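Local coordinates for protein transcriptional regulator, LacI family (Arthrobacter sp., PDB 4RKQ) that probably regulates transcription in response to a small sugar-like effector, bound by a two-lobed periplasmic-binding-protein-like region as in other LacI-family regulators, at residues A[57-60]-A[61-64]; A[120-123]-A[124-128]. All blocks are in the same frame, centred on the assembly; numbering follows the deposited sequence. Where two conformers were deposited one is given.

In the fold
Contact 1 (57-64) and contact 2 (120-128) cap opposite ends of two different helices, one at its start and one at its finish. In contact 1, a serine and an aspartate side chain take up backbone N-H groups as helix 60-67 begins, after strand 47-52; in contact 2, backbone N-H groups turn back onto carbonyls where helix 112-125 stops, ahead of strand 131-136. Their centres lie 41 Å apart on opposite sides of the chain's centre, and about 31 Å separates their nearest atoms, so neither touches the other. Arg58 packs on Thr42 of the second subunit, whereas the side chain of Arg128 lies about 6 Å from a bound magnesium ion, too far to be a ligand.

Contact 1: A[57-60]-A[61-64]; sequences GRSG and LDAV
Ser59 and Asp62 reach across the first turn of helix 60-67 and trade bonds in both directions. Asp62 N donates to Ser59 OG at 3.2 Å, with an N-H...O angle of 165°. In return Asp62 OD2 receives Ser59 N at 2.9 Å, on the anti side of the carboxylate and 21° out of its plane. The Ser59 torsion (chi1 70°) sets OG between its own N and carbonyl carbon, where it can accept from Asp62 N. These reciprocal bonds define a capping box with Ser59 as N-cap, and main-chain bonds continue it: Ala63 N meets Ser59 O in the carbonyl plane at 3.1 Å, and Val64 N reaches Gly60 O. Replacing Asp62 by alanine removes OD2, and Ser59 N would probably lose its acceptor, leaving the box with only the Asp62 N to Ser59 OG half. Arg58 obliquely passes the same aspartate, but NE stays 5.1 Å from Asp62 OD2, so the charged groups themselves do not meet. Bent at chi3, the chain instead carries NH2 to 3.6 Å from Ala63 CA, while NH1 forms a salt bridge with Asp51. Leu61 and Val64 extend from this turn to pack against helix 82-89.

Contact 2: A[120-123]-A[124-128]; sequences VAQL and MDSKR
Leu123 and Arg128 meet where helix 112-125 ends, and the carbonyl of Leu123 is the acceptor on which the turn closes. Arg128 N donates to Leu123 O at 3.0 Å in an almost straight bond, its N-H...O angle 178°, although the donor is tilted 31° from the carbonyl plane. A weak bond from Ser126 N also falls on this oxygen, but the same N-H has a better-aligned acceptor in Gln122 O at 3.2 Å. Farther back the pattern is ordinary: Met124 N pairs with Val120 O, and Asp125 N with Ala121 O. Lys127 N donates to Met124 O at 2.8 Å. With Lys127 at positive phi (56°), this bond and the one from Arg128 N to Leu123 O make a Schellman motif, with Lys127 as its C-prime residue; together they satisfy two carbonyls of the last helical turn and turn the chain out of the helix ahead of strand 131-136. Beside the closing bond, the Leu123 and Arg128 side chains cross at about a right angle, Leu123 CD2 lying 4.0 Å from Arg128 CG. The Arg128 chain is bent at chi2, and its NH2 is held by a salt bridge to Glu287, probably from the C-terminal tag, and a hydrogen bond to Pro218 O. Ser126 and Arg128 each have a partner in Glu287, one at its backbone O and the other at its carboxylate, though the Ser126 OG bond rests on one of two modelled conformers. On another side of the helix Val120 and Met124 run side by side, Val120 CG1 lying 4.2 Å from Met124 CG; Met124 also packs on Ile131, while Leu123 is covered by Ala222 and Ile224 of strand 222-225.

Contact 1: A[57-60]-A[61-64]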
# COMPACT_ATOMS: atom_id res chain seq x y z
N GLY A 57 2.86 -17.91 9.49
CA GLY A 57 1.96 -18.19 10.58
C GLY A 57 2.14 -17.35 11.82
O GLY A 57 1.59 -17.68 12.86
N ARG A 58 2.87 -16.24 11.72
CA ARG A 58 3.11 -15.41 12.92
C ARG A 58 1.81 -14.68 13.37
O ARG A 58 0.92 -14.42 12.58
CB ARG A 58 4.26 -14.45 12.68
CG ARG A 58 5.62 -15.08 12.52
CD ARG A 58 6.72 -14.07 12.21
NE ARG A 58 7.01 -13.17 13.36
CZ ARG A 58 7.03 -11.85 13.33
NH1 ARG A 58 6.81 -11.18 12.21
NH2 ARG A 58 7.37 -11.17 14.43
N SER A 59 1.72 -14.37 14.67
CA SER A 59 0.56 -13.69 15.24
C SER A 59 0.98 -12.27 15.73
O SER A 59 2.18 -11.97 15.81
CB SER A 59 0.06 -14.48 16.45
OG SER A 59 0.99 -14.37 17.55
N GLY A 60 0.00 -11.46 16.12
CA GLY A 60 0.29 -10.18 16.75
C GLY A 60 1.09 -10.34 18.02
O GLY A 60 1.89 -9.47 18.35
N LEU A 61 0.92 -11.44 18.78
CA LEU A 61 1.76 -11.67 19.94
C LEU A 61 3.22 -11.88 19.56
O LEU A 61 4.13 -11.33 20.20
CB LEU A 61 1.21 -12.83 20.80
CG LEU A 61 1.90 -13.17 22.08
CD1 LEU A 61 1.79 -11.94 22.99
CD2 LEU A 61 1.27 -14.39 22.74
N ASP A 62 3.48 -12.65 18.51
CA ASP A 62 4.85 -12.81 18.03
C ASP A 62 5.48 -11.45 17.65
O ASP A 62 6.66 -11.23 17.89
CB ASP A 62 4.89 -13.68 16.80
CG ASP A 62 4.51 -15.12 17.08
OD1 ASP A 62 5.00 -15.68 18.08
OD2 ASP A 62 3.73 -15.69 16.30
N ALA A 63 4.68 -10.57 17.05
CA ALA A 63 5.17 -9.29 16.63
C ALA A 63 5.61 -8.51 17.85
O ALA A 63 6.70 -7.96 17.88
CB ALA A 63 4.12 -8.52 15.84
N VAL A 64 4.79 -8.53 18.89
CA VAL A 64 5.10 -7.78 20.12
C VAL A 64 6.28 -8.38 20.83
O VAL A 64 7.14 -7.66 21.27
CB VAL A 64 3.90 -7.70 21.05
CG1 VAL A 64 4.32 -7.18 22.43
CG2 VAL A 64 2.84 -6.79 20.44

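Contact 2: A[120-123]-A[124-128]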
# COMPACT_ATOMS: atom_id res chain seq x y z
N VAL A 120 -25.94 3.15 5.56
CA VAL A 120 -27.28 2.69 5.23
C VAL A 120 -28.20 3.87 4.85
O VAL A 120 -28.95 3.78 3.89
CB VAL A 120 -27.87 1.83 6.36
CG1 VAL A 120 -29.32 1.47 6.07
CG2 VAL A 120 -27.08 0.54 6.48
N ALA A 121 -28.07 4.99 5.55
CA ALA A 121 -28.87 6.18 5.25
C ALA A 121 -28.67 6.66 3.84
O ALA A 121 -29.62 7.12 3.21
CB ALA A 121 -28.55 7.30 6.21
N GLN A 122 -27.44 6.56 3.36
CA GLN A 122 -27.15 7.00 2.01
C GLN A 122 -27.89 6.15 1.02
O GLN A 122 -28.44 6.66 0.04
CB GLN A 122 -25.64 6.95 1.70
CG GLN A 122 -25.31 7.17 0.23
CD GLN A 122 -25.70 8.55 -0.28
OE1 GLN A 122 -25.65 9.53 0.46
NE2 GLN A 122 -26.05 8.63 -1.56
N LEU A 123 -27.89 4.85 1.25
CA LEU A 123 -28.57 3.94 0.32
C LEU A 123 -30.10 4.14 0.38
O LEU A 123 -30.79 4.16 -0.65
CB LEU A 123 -28.20 2.50 0.59
CG LEU A 123 -26.71 2.19 0.34
CD1 LEU A 123 -26.43 0.72 0.54
CD2 LEU A 123 -26.28 2.60 -1.06
N MET A 124 -30.63 4.35 1.58
CA MET A 124 -32.06 4.65 1.73
C MET A 124 -32.45 5.93 1.02
O MET A 124 -33.46 5.97 0.32
CB MET A 124 -32.45 4.76 3.20
CG MET A 124 -32.33 3.48 3.98
SD MET A 124 -33.30 2.06 3.45
CE MET A 124 -32.26 1.12 2.41
N ASP A 125 -31.65 6.98 1.18
CA ASP A 125 -31.91 8.26 0.52
C ASP A 125 -32.01 8.10 -0.98
O ASP A 125 -32.82 8.75 -1.61
CB ASP A 125 -30.82 9.29 0.82
CG ASP A 125 -30.78 9.70 2.29
OD1 ASP A 125 -31.66 9.26 3.09
OD2 ASP A 125 -29.84 10.44 2.66
N SER A 126 -31.18 7.23 -1.56
CA SER A 126 -31.20 7.00 -3.00
C SER A 126 -32.19 5.90 -3.36
O SER A 126 -32.21 5.42 -4.50
CB SER A 126 -29.80 6.63 -3.48
OG SER A 126 -28.89 7.63 -3.07
N LYS A 127 -32.98 5.48 -2.37
CA LYS A 127 -34.04 4.51 -2.56
C LYS A 127 -33.59 3.22 -3.16
O LYS A 127 -34.26 2.66 -4.03
CB LYS A 127 -35.16 5.14 -3.46
CG LYS A 127 -36.43 5.51 -2.72
CD LYS A 127 -36.42 6.95 -2.25
CE LYS A 127 -37.71 7.25 -1.51
NZ LYS A 127 -37.87 8.70 -1.30
N ARG A 128 -32.46 2.69 -2.69
CA ARG A 128 -32.06 1.36 -3.16
C ARG A 128 -32.97 0.38 -2.50
O ARG A 128 -33.24 0.49 -1.32
CB ARG A 128 -30.60 1.03 -2.84
CG ARG A 128 -29.62 2.09 -3.28
CD ARG A 128 -29.67 2.33 -4.78
NE ARG A 128 -28.77 3.42 -5.16
CZ ARG A 128 -28.39 3.69 -6.40
NH1 ARG A 128 -28.77 2.91 -7.41
NH2 ARG A 128 -27.55 4.70 -6.63